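Local structure of structural polyprotein, VP1 (Israeli acute paralysis virus, 5CDD) at residues R117-S120 and A121-N125; N68-D71 and A72-R75; Q23-D26 and V27-G31; Y77-Y80 and L81-Y85. The protein probably serves as a structural building block of the virus shell, being the VP1 piece cut from a longer polyprotein of capsid proteins. All coordinates share one frame; numbering follows the deposited sequence.

Contact 1: R117-S120 and A121-N125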
loop_
_atom_site.group_PDB
_atom_site.type_symbol
_atom_site.label_atom_id
_atom_site.label_comp_id
_atom_site.label_asym_id
_atom_site.label_seq_id
_atom_site.Cartn_x
_atom_site.Cartn_y
_atom_site.Cartn_z
ATOM N N ARG A 117 -20.316 -21.487 -37.503
ATOM C CA ARG A 117 -19.598 -22.715 -37.791
ATOM C C ARG A 117 -20.182 -23.437 -38.998
ATOM O O ARG A 117 -21.392 -23.627 -39.099
ATOM C CB ARG A 117 -19.623 -23.631 -36.570
ATOM C CG ARG A 117 -18.768 -24.873 -36.708
ATOM C CD ARG A 117 -18.596 -25.543 -35.361
ATOM N NE ARG A 117 -17.861 -24.688 -34.438
ATOM C CZ ARG A 117 -16.593 -24.332 -34.609
ATOM N NH1 ARG A 117 -15.922 -24.762 -35.668
ATOM N NH2 ARG A 117 -15.994 -23.543 -33.725
ATOM N N ASN A 118 -19.300 -23.820 -39.916
ATOM C CA ASN A 118 -19.665 -24.534 -41.132
ATOM C C ASN A 118 -20.367 -23.715 -42.206
ATOM O O ASN A 118 -21.012 -24.271 -43.092
ATOM C CB ASN A 118 -20.497 -25.768 -40.794
ATOM C CG ASN A 118 -19.719 -26.781 -39.982
ATOM O OD1 ASN A 118 -18.625 -27.199 -40.368
ATOM N ND2 ASN A 118 -20.279 -27.182 -38.849
ATOM N N TYR A 119 -20.245 -22.397 -42.120
ATOM C CA TYR A 119 -20.821 -21.508 -43.122
ATOM C C TYR A 119 -19.695 -21.289 -44.124
ATOM O O TYR A 119 -18.526 -21.508 -43.799
ATOM C CB TYR A 119 -21.196 -20.162 -42.500
ATOM C CG TYR A 119 -22.653 -19.994 -42.128
ATOM C CD1 TYR A 119 -23.340 -20.983 -41.422
ATOM C CD2 TYR A 119 -23.331 -18.812 -42.432
ATOM C CE1 TYR A 119 -24.669 -20.795 -41.024
ATOM C CE2 TYR A 119 -24.655 -18.613 -42.040
ATOM C CZ TYR A 119 -25.317 -19.605 -41.336
ATOM O OH TYR A 119 -26.621 -19.395 -40.937
ATOM N N SER A 120 -20.027 -20.876 -45.341
ATOM C CA SER A 120 -18.991 -20.622 -46.334
ATOM C C SER A 120 -18.735 -19.121 -46.391
ATOM O O SER A 120 -19.643 -18.318 -46.190
ATOM C CB SER A 120 -19.407 -21.151 -47.708
ATOM O OG SER A 120 -20.634 -20.589 -48.126
ATOM N N ALA A 121 -17.490 -18.748 -46.657
ATOM C CA ALA A 121 -17.104 -17.345 -46.716
ATOM C C ALA A 121 -18.039 -16.470 -47.544
ATOM O O ALA A 121 -18.184 -15.278 -47.275
ATOM C CB ALA A 121 -15.683 -17.227 -47.249
ATOM N N ASP A 122 -18.682 -17.061 -48.545
ATOM C CA ASP A 122 -19.573 -16.308 -49.418
ATOM C C ASP A 122 -21.004 -16.135 -48.913
ATOM O O ASP A 122 -21.832 -15.524 -49.590
ATOM C CB ASP A 122 -19.584 -16.947 -50.811
ATOM C CG ASP A 122 -19.916 -18.426 -50.771
ATOM O OD1 ASP A 122 -21.091 -18.768 -50.514
ATOM O OD2 ASP A 122 -18.998 -19.248 -50.993
ATOM N N GLU A 123 -21.304 -16.662 -47.731
ATOM C CA GLU A 123 -22.649 -16.526 -47.184
ATOM C C GLU A 123 -22.660 -15.855 -45.811
ATOM O O GLU A 123 -23.526 -16.125 -44.978
ATOM C CB GLU A 123 -23.342 -17.892 -47.118
ATOM C CG GLU A 123 -22.565 -18.977 -46.398
ATOM C CD GLU A 123 -23.253 -20.331 -46.485
ATOM O OE1 GLU A 123 -23.556 -20.770 -47.615
ATOM O OE2 GLU A 123 -23.487 -20.958 -45.430
ATOM N N ILE A 124 -21.692 -14.968 -45.593
ATOM C CA ILE A 124 -21.579 -14.238 -44.336
ATOM C C ILE A 124 -20.920 -12.885 -44.590
ATOM O O ILE A 124 -20.057 -12.755 -45.461
ATOM C CB ILE A 124 -20.738 -15.021 -43.299
ATOM C CG1 ILE A 124 -20.856 -14.362 -41.922
ATOM C CG2 ILE A 124 -19.280 -15.064 -43.728
ATOM C CD1 ILE A 124 -22.256 -14.388 -41.342
ATOM N N ASN A 125 -21.336 -11.880 -43.824
ATOM C CA ASN A 125 -20.801 -10.528 -43.948
ATOM C C ASN A 125 -19.433 -10.420 -43.280
ATOM O O ASN A 125 -18.998 -11.336 -42.582
ATOM C CB ASN A 125 -21.764 -9.536 -43.301
ATOM C CG ASN A 125 -22.005 -9.840 -41.839
ATOM O OD1 ASN A 125 -21.124 -9.647 -41.003
ATOM N ND2 ASN A 125 -23.195 -10.335 -41.524
#

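Contact 2: N68-D71 and A72-R75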
loop_
_atom_site.group_PDB
_atom_site.type_symbol
_atom_site.label_atom_id
_atom_site.label_comp_id
_atom_site.label_asym_id
_atom_site.label_seq_id
_atom_site.Cartn_x
_atom_site.Cartn_y
_atom_site.Cartn_z
ATOM N N ASN A 68 -11.447 -28.958 -39.865
ATOM C CA ASN A 68 -12.106 -30.233 -40.128
ATOM C C ASN A 68 -11.093 -31.362 -40.273
ATOM O O ASN A 68 -11.307 -32.468 -39.776
ATOM C CB ASN A 68 -12.966 -30.153 -41.390
ATOM C CG ASN A 68 -14.144 -29.212 -41.235
ATOM O OD1 ASN A 68 -14.808 -29.194 -40.199
ATOM N ND2 ASN A 68 -14.419 -28.435 -42.275
ATOM N N THR A 69 -9.988 -31.074 -40.950
ATOM C CA THR A 69 -8.943 -32.067 -41.161
ATOM C C THR A 69 -8.160 -32.350 -39.882
ATOM O O THR A 69 -8.101 -33.488 -39.418
ATOM C CB THR A 69 -7.955 -31.603 -42.247
ATOM O OG1 THR A 69 -8.671 -31.325 -43.456
ATOM C CG2 THR A 69 -6.917 -32.680 -42.514
ATOM N N THR A 70 -7.568 -31.306 -39.310
ATOM C CA THR A 70 -6.775 -31.453 -38.097
ATOM C C THR A 70 -7.538 -32.050 -36.916
ATOM O O THR A 70 -6.936 -32.680 -36.047
ATOM C CB THR A 70 -6.163 -30.103 -37.661
ATOM O OG1 THR A 70 -7.202 -29.206 -37.256
ATOM C CG2 THR A 70 -5.387 -29.480 -38.813
ATOM N N ASP A 71 -8.854 -31.859 -36.877
ATOM C CA ASP A 71 -9.652 -32.407 -35.782
ATOM C C ASP A 71 -9.713 -33.925 -35.840
ATOM O O ASP A 71 -9.899 -34.586 -34.819
ATOM C CB ASP A 71 -11.087 -31.874 -35.814
ATOM C CG ASP A 71 -11.211 -30.480 -35.244
ATOM O OD1 ASP A 71 -10.538 -30.184 -34.234
ATOM O OD2 ASP A 71 -12.002 -29.687 -35.797
ATOM N N ALA A 72 -9.563 -34.472 -37.039
ATOM C CA ALA A 72 -9.629 -35.913 -37.225
ATOM C C ALA A 72 -8.287 -36.615 -37.036
ATOM O O ALA A 72 -8.240 -37.754 -36.574
ATOM C CB ALA A 72 -10.185 -36.223 -38.605
ATOM N N GLN A 73 -7.204 -35.930 -37.389
ATOM C CA GLN A 73 -5.862 -36.497 -37.287
ATOM C C GLN A 73 -5.469 -36.930 -35.882
ATOM O O GLN A 73 -4.916 -38.013 -35.692
ATOM C CB GLN A 73 -4.831 -35.503 -37.814
ATOM C CG GLN A 73 -5.138 -34.995 -39.206
ATOM C CD GLN A 73 -3.987 -34.217 -39.799
ATOM O OE1 GLN A 73 -3.435 -33.319 -39.161
ATOM N NE2 GLN A 73 -3.619 -34.553 -41.032
ATOM N N GLY A 74 -5.746 -36.079 -34.901
ATOM C CA GLY A 74 -5.405 -36.408 -33.529
ATOM C C GLY A 74 -3.964 -36.079 -33.194
ATOM O O GLY A 74 -3.364 -36.717 -32.328
ATOM N N ARG A 75 -3.406 -35.082 -33.876
ATOM C CA ARG A 75 -2.027 -34.673 -33.639
ATOM C C ARG A 75 -1.899 -33.790 -32.398
ATOM O O ARG A 75 -1.093 -34.080 -31.513
ATOM C CB ARG A 75 -1.465 -33.925 -34.852
ATOM C CG ARG A 75 -0.014 -33.500 -34.672
ATOM C CD ARG A 75 0.468 -32.586 -35.785
ATOM N NE ARG A 75 1.796 -32.048 -35.493
ATOM C CZ ARG A 75 2.414 -31.125 -36.225
ATOM N NH1 ARG A 75 1.827 -30.628 -37.305
ATOM N NH2 ARG A 75 3.616 -30.693 -35.871
#

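Contact 3: Q23-D26 and V27-G31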
loop_
_atom_site.group_PDB
_atom_site.type_symbol
_atom_site.label_atom_id
_atom_site.label_comp_id
_atom_site.label_asym_id
_atom_site.label_seq_id
_atom_site.Cartn_x
_atom_site.Cartn_y
_atom_site.Cartn_z
ATOM N N GLN A 23 5.556 -41.282 -2.755
ATOM C CA GLN A 23 6.664 -41.645 -3.620
ATOM C C GLN A 23 6.547 -40.956 -4.973
ATOM O O GLN A 23 7.545 -40.501 -5.524
ATOM C CB GLN A 23 6.714 -43.159 -3.790
ATOM C CG GLN A 23 7.356 -43.858 -2.605
ATOM C CD GLN A 23 7.293 -45.370 -2.700
ATOM O OE1 GLN A 23 6.226 -45.969 -2.559
ATOM N NE2 GLN A 23 8.442 -45.997 -2.942
ATOM N N ASN A 24 5.333 -40.874 -5.511
ATOM C CA ASN A 24 5.132 -40.208 -6.796
ATOM C C ASN A 24 5.612 -38.763 -6.741
ATOM O O ASN A 24 6.396 -38.326 -7.589
ATOM C CB ASN A 24 3.656 -40.237 -7.203
ATOM C CG ASN A 24 3.222 -41.589 -7.729
ATOM O OD1 ASN A 24 2.085 -41.761 -8.164
ATOM N ND2 ASN A 24 4.128 -42.559 -7.689
ATOM N N HIS A 25 5.135 -38.025 -5.742
ATOM C CA HIS A 25 5.513 -36.631 -5.561
ATOM C C HIS A 25 7.009 -36.534 -5.373
ATOM O O HIS A 25 7.628 -35.620 -5.889
ATOM C CB HIS A 25 4.768 -36.043 -4.360
ATOM C CG HIS A 25 5.191 -34.655 -3.985
ATOM N ND1 HIS A 25 6.204 -34.407 -3.081
ATOM C CD2 HIS A 25 4.703 -33.443 -4.344
ATOM C CE1 HIS A 25 6.315 -33.103 -2.896
ATOM N NE2 HIS A 25 5.417 -32.495 -3.649
ATOM N N ASP A 26 7.593 -37.490 -4.661
ATOM C CA ASP A 26 9.027 -37.476 -4.445
ATOM C C ASP A 26 9.755 -37.534 -5.763
ATOM O O ASP A 26 10.795 -36.913 -5.934
ATOM C CB ASP A 26 9.460 -38.662 -3.602
ATOM C CG ASP A 26 10.296 -38.240 -2.440
ATOM O OD1 ASP A 26 9.700 -37.787 -1.444
ATOM O OD2 ASP A 26 11.539 -38.331 -2.528
ATOM N N VAL A 27 9.190 -38.272 -6.706
ATOM C CA VAL A 27 9.818 -38.422 -8.001
ATOM C C VAL A 27 9.714 -37.208 -8.901
ATOM O O VAL A 27 10.637 -36.913 -9.648
ATOM C CB VAL A 27 9.244 -39.605 -8.772
ATOM C CG1 VAL A 27 10.191 -39.967 -9.857
ATOM C CG2 VAL A 27 9.027 -40.783 -7.859
ATOM N N LEU A 28 8.589 -36.511 -8.844
ATOM C CA LEU A 28 8.405 -35.344 -9.686
ATOM C C LEU A 28 9.277 -34.208 -9.201
ATOM O O LEU A 28 9.638 -33.320 -9.971
ATOM C CB LEU A 28 6.941 -34.909 -9.679
ATOM C CG LEU A 28 6.016 -35.479 -10.756
ATOM C CD1 LEU A 28 6.022 -36.985 -10.726
ATOM C CD2 LEU A 28 4.619 -34.953 -10.523
ATOM N N MET A 29 9.618 -34.247 -7.917
ATOM C CA MET A 29 10.456 -33.220 -7.310
ATOM C C MET A 29 11.923 -33.404 -7.669
ATOM O O MET A 29 12.742 -32.507 -7.458
ATOM C CB MET A 29 10.301 -33.241 -5.788
ATOM C CG MET A 29 8.938 -32.789 -5.303
ATOM S SD MET A 29 8.579 -31.105 -5.834
ATOM C CE MET A 29 9.547 -30.170 -4.659
ATOM N N LYS A 30 12.255 -34.565 -8.220
ATOM C CA LYS A 30 13.634 -34.849 -8.589
ATOM C C LYS A 30 13.833 -35.056 -10.085
ATOM O O LYS A 30 14.947 -34.914 -10.589
ATOM C CB LYS A 30 14.128 -36.077 -7.827
ATOM C CG LYS A 30 14.032 -35.926 -6.325
ATOM C CD LYS A 30 14.639 -37.109 -5.602
ATOM C CE LYS A 30 14.505 -36.936 -4.098
ATOM N NZ LYS A 30 15.073 -35.631 -3.643
ATOM N N GLY A 31 12.757 -35.381 -10.793
ATOM C CA GLY A 31 12.871 -35.610 -12.220
ATOM C C GLY A 31 11.791 -35.005 -13.099
ATOM O O GLY A 31 11.605 -35.444 -14.232
#

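Contact 4: Y77-Y80 and L81-Y85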
loop_
_atom_site.group_PDB
_atom_site.type_symbol
_atom_site.label_atom_id
_atom_site.label_comp_id
_atom_site.label_asym_id
_atom_site.label_seq_id
_atom_site.Cartn_x
_atom_site.Cartn_y
_atom_site.Cartn_z
ATOM N N TYR A 77 -3.495 -31.616 -28.915
ATOM C CA TYR A 77 -4.291 -32.014 -27.761
ATOM C C TYR A 77 -5.796 -31.891 -27.964
ATOM O O TYR A 77 -6.549 -32.775 -27.557
ATOM C CB TYR A 77 -3.875 -31.214 -26.524
ATOM C CG TYR A 77 -2.448 -31.461 -26.088
ATOM C CD1 TYR A 77 -1.908 -32.743 -26.111
ATOM C CD2 TYR A 77 -1.646 -30.417 -25.626
ATOM C CE1 TYR A 77 -0.608 -32.986 -25.689
ATOM C CE2 TYR A 77 -0.340 -30.651 -25.198
ATOM C CZ TYR A 77 0.170 -31.938 -25.234
ATOM O OH TYR A 77 1.459 -32.182 -24.820
ATOM N N MET A 78 -6.243 -30.804 -28.584
ATOM C CA MET A 78 -7.671 -30.626 -28.811
ATOM C C MET A 78 -8.247 -31.768 -29.633
ATOM O O MET A 78 -9.328 -32.274 -29.332
ATOM C CB MET A 78 -7.949 -29.292 -29.506
ATOM C CG MET A 78 -7.865 -28.101 -28.574
ATOM S SD MET A 78 -8.493 -26.603 -29.330
ATOM C CE MET A 78 -10.243 -26.853 -29.148
ATOM N N SER A 79 -7.520 -32.177 -30.667
ATOM C CA SER A 79 -7.967 -33.266 -31.521
ATOM C C SER A 79 -7.826 -34.610 -30.815
ATOM O O SER A 79 -8.780 -35.382 -30.725
ATOM C CB SER A 79 -7.159 -33.285 -32.817
ATOM O OG SER A 79 -7.542 -34.376 -33.634
ATOM N N TYR A 80 -6.629 -34.879 -30.307
ATOM C CA TYR A 80 -6.351 -36.135 -29.624
ATOM C C TYR A 80 -7.321 -36.419 -28.480
ATOM O O TYR A 80 -7.894 -37.506 -28.400
ATOM C CB TYR A 80 -4.920 -36.133 -29.088
ATOM C CG TYR A 80 -4.423 -37.501 -28.682
ATOM C CD1 TYR A 80 -4.229 -38.503 -29.634
ATOM C CD2 TYR A 80 -4.138 -37.796 -27.351
ATOM C CE1 TYR A 80 -3.760 -39.764 -29.268
ATOM C CE2 TYR A 80 -3.669 -39.055 -26.976
ATOM C CZ TYR A 80 -3.481 -40.031 -27.938
ATOM O OH TYR A 80 -3.000 -41.268 -27.571
ATOM N N LEU A 81 -7.505 -35.441 -27.599
ATOM C CA LEU A 81 -8.396 -35.604 -26.455
ATOM C C LEU A 81 -9.882 -35.615 -26.815
ATOM O O LEU A 81 -10.694 -36.188 -26.085
ATOM C CB LEU A 81 -8.131 -34.501 -25.424
ATOM C CG LEU A 81 -6.762 -34.505 -24.736
ATOM C CD1 LEU A 81 -6.610 -33.252 -23.887
ATOM C CD2 LEU A 81 -6.618 -35.751 -23.878
ATOM N N SER A 82 -10.240 -34.993 -27.935
ATOM C CA SER A 82 -11.639 -34.939 -28.345
ATOM C C SER A 82 -12.215 -36.330 -28.591
ATOM O O SER A 82 -13.422 -36.541 -28.467
ATOM C CB SER A 82 -11.796 -34.092 -29.613
ATOM O OG SER A 82 -11.320 -34.778 -30.758
ATOM N N TYR A 83 -11.346 -37.275 -28.934
ATOM C CA TYR A 83 -11.768 -38.644 -29.210
ATOM C C TYR A 83 -12.221 -39.423 -27.978
ATOM O O TYR A 83 -12.804 -40.500 -28.107
ATOM C CB TYR A 83 -10.642 -39.397 -29.918
ATOM C CG TYR A 83 -10.628 -39.205 -31.420
ATOM C CD1 TYR A 83 -11.579 -39.826 -32.227
ATOM C CD2 TYR A 83 -9.660 -38.411 -32.035
ATOM C CE1 TYR A 83 -11.569 -39.666 -33.612
ATOM C CE2 TYR A 83 -9.641 -38.241 -33.422
ATOM C CZ TYR A 83 -10.598 -38.874 -34.204
ATOM O OH TYR A 83 -10.580 -38.728 -35.575
ATOM N N LEU A 84 -11.961 -38.882 -26.791
ATOM C CA LEU A 84 -12.354 -39.539 -25.545
ATOM C C LEU A 84 -13.699 -39.039 -25.020
ATOM O O LEU A 84 -14.230 -39.581 -24.052
ATOM C CB LEU A 84 -11.293 -39.311 -24.464
ATOM C CG LEU A 84 -9.897 -39.898 -24.664
ATOM C CD1 LEU A 84 -8.998 -39.473 -23.515
ATOM C CD2 LEU A 84 -9.983 -41.413 -24.738
ATOM N N TYR A 85 -14.245 -38.010 -25.661
ATOM C CA TYR A 85 -15.515 -37.425 -25.239
ATOM C C TYR A 85 -16.484 -37.274 -26.406
ATOM O O TYR A 85 -16.112 -37.494 -27.559
ATOM C CB TYR A 85 -15.248 -36.064 -24.601
ATOM C CG TYR A 85 -14.261 -36.139 -23.458
ATOM C CD1 TYR A 85 -14.674 -36.502 -22.175
ATOM C CD2 TYR A 85 -12.903 -35.898 -23.667
ATOM C CE1 TYR A 85 -13.762 -36.625 -21.131
ATOM C CE2 TYR A 85 -11.980 -36.021 -22.629
ATOM C CZ TYR A 85 -12.418 -36.386 -21.367
ATOM O OH TYR A 85 -11.513 -36.526 -20.341
#

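Contact 1: R117-S120 and A121-N125
S120 and E123 close a type I beta turn, with A121 and D122 at its corner, in the loop that leaves strand 110-116 of the jelly-roll beta sandwich of this capsid protein. One backbone bond shuts the turn: E123 N donates to S120 O over 2.8 Å, nearly straight at 167°. The donor approaches from above the carbonyl plane, 42° out of it, and not on a lone pair.

Polar side chains gather on the S120 hydroxyl. Its OG sits between the backbone N and the carbonyl carbon (chi1 57°), a position that turns it toward the residues just ahead. A hydrogen bond from S120 OG to D122 OD1, 3.0 Å long, is possible but not settled, because the carboxylate of E123 competes for the same proton with its OE1 at 3.0 Å from OG. Two acidic groups thus converge on one hydroxyl. Beyond this pair, K162 forms a long, weak ion pair with E123 OE2, which would be expected to ease the crowding of negative charge.

The remaining contacts are packing around I124 and the Y119 ring. I124 sends CG2 toward S120 O at 4.1 Å, and its side chain packs on M115 and P116 of strand 110-116 and on M169 of strand 166-172, tying the turn to the sheet. Y119 also packs on N229 of a neighbouring polyprotein chain. The E123 carboxylate stands almost perpendicular to the Y119 ring, and its OE2 hangs over one face near the rim, 3.5 Å from Y119 CG.

Contact 2: N68-D71 and A72-R75
T69 O is gripped by two backbone donors, A72 N and Q73 N. Q73 N gives the regular helical bond, 3.3 Å from T69 O and in the carbonyl plane. A72 N lies closer, at 3.0 Å from T69 O, but comes from above that plane, 51° out of it, in the three-residue spacing of a tightened last turn. The same carbonyl is overlaid by the aliphatic part of Q73: CG lies anti to the carbonyl carbon (chi1 -53°), which brings it back to 3.3 Å from T69 O.

This is the C-terminal end of helix 64-73 in the capsid jelly roll, and G74 breaks it by turning to positive phi. Farther out, the side chains of T69 and Q73 run at a slant to each other, with T69 CG2 4.1 Å from Q73 NE2. That amide nitrogen has its polar partner elsewhere, in E294 of a neighbouring polyprotein chain. D71 points out of the helix and forms a salt bridge with R182 of strand 176-184. R75, fully extended beyond the helix end, pairs through NH2 with D51 and through NE with D127 of another copy of this protein.

Contact 3: Q23-D26 and V27-G31
Residues N24 to M29 follow alpha-helical geometry, with L28 N donating to N24 O at 3.1 Å in the carbonyl plane and M29 N to H25 O at 3.2 Å. Toward the end of the helix V27 O accepts from both K30 N and G31 N.

H25 and M29 pair across the turn. H25 holds its ring anti to the backbone N (chi1 174°), and M29 brings CG over one face of it. This is a CH-pi contact with M29 CG 3.9 Å from the H25 ring centroid, displaced toward the rim. The bend at chi2 then carries the sulfur along the ring, and M29 SD lies oblique to it, 4.5 Å from the centroid. D26 and K30 lie alongside each other, and D26 OD2 touches K30 CE at 3.6 Å. The ammonium is beyond salt-bridge range of D26 and bonds instead to the backbone O of K44 on a neighbouring polyprotein chain.

V27 and L28 pack on M212 and F213 of another polyprotein chain. Helix 20-31 itself lies outside the jelly-roll sandwich, preceding strand 47-55 in the chain.

Contact 4: Y77-Y80 and L81-Y85
S82 takes a chi1 of 74°, placing OG between its own backbone N and carbonyl carbon and so swinging it back to S79 O. The hydroxyl donates there over 2.6 Å, with the donor tilted modestly from the carbonyl plane. S79 O also receives a weak bond from S82 N, so one serine reaches this carbonyl through both its backbone and its side chain.

The backbone shows a short helix coming to an end. L81 N donates to Y77 O over 2.8 Å with good linearity, 161°, whereas the next bond, S82 N to M78 O, is weak at 3.2 Å. A type I beta turn from S82 to Y85 then leads the chain out.

L81 holds CG beside its backbone N, so the branched end lies along the preceding turn; CG is 3.3 Å from Y77 O, and CD1 meets Y77 CB at 4.3 Å. Y83 turns the edge of its ring to Y80 O, and its CD2 comes to 3.4 Å from S79 O.

Neighbouring polyprotein chains cover two of the tyrosines: the ring of Y80 stacks with Y125 of one, and Y83 makes a cation-pi contact with R106 of another, whose NH2 also bonds S82 OG. Within the jelly roll, helix 77-82 rests on strand 189-191 where L81 and S82 touch F190, reaches strand 176-184 where M78 meets R182, and leads through the S82-Y85 turn to strand 87-98.

Contacts 2 and 4 form one unit: their centres are about 9 Å apart on consecutive helices, and residues 77-85 reach back to the end of helix 64-73. S79 OG is 2.6 Å from D71 O and Y83 OH 2.7 Å from A72 O, both probable hydrogen bonds that occupy carbonyls at the helix terminus. R182 is a partner common to both. Contact 1 lies about 21 Å from contact 2 between centres; their nearest atoms come to about 4 Å, near but without touching. Contact 3 is remote, about 51 Å from contact 1 between centres and across the chain's centre from it. All four segment pairs lie near other polypeptide chains of the assembly.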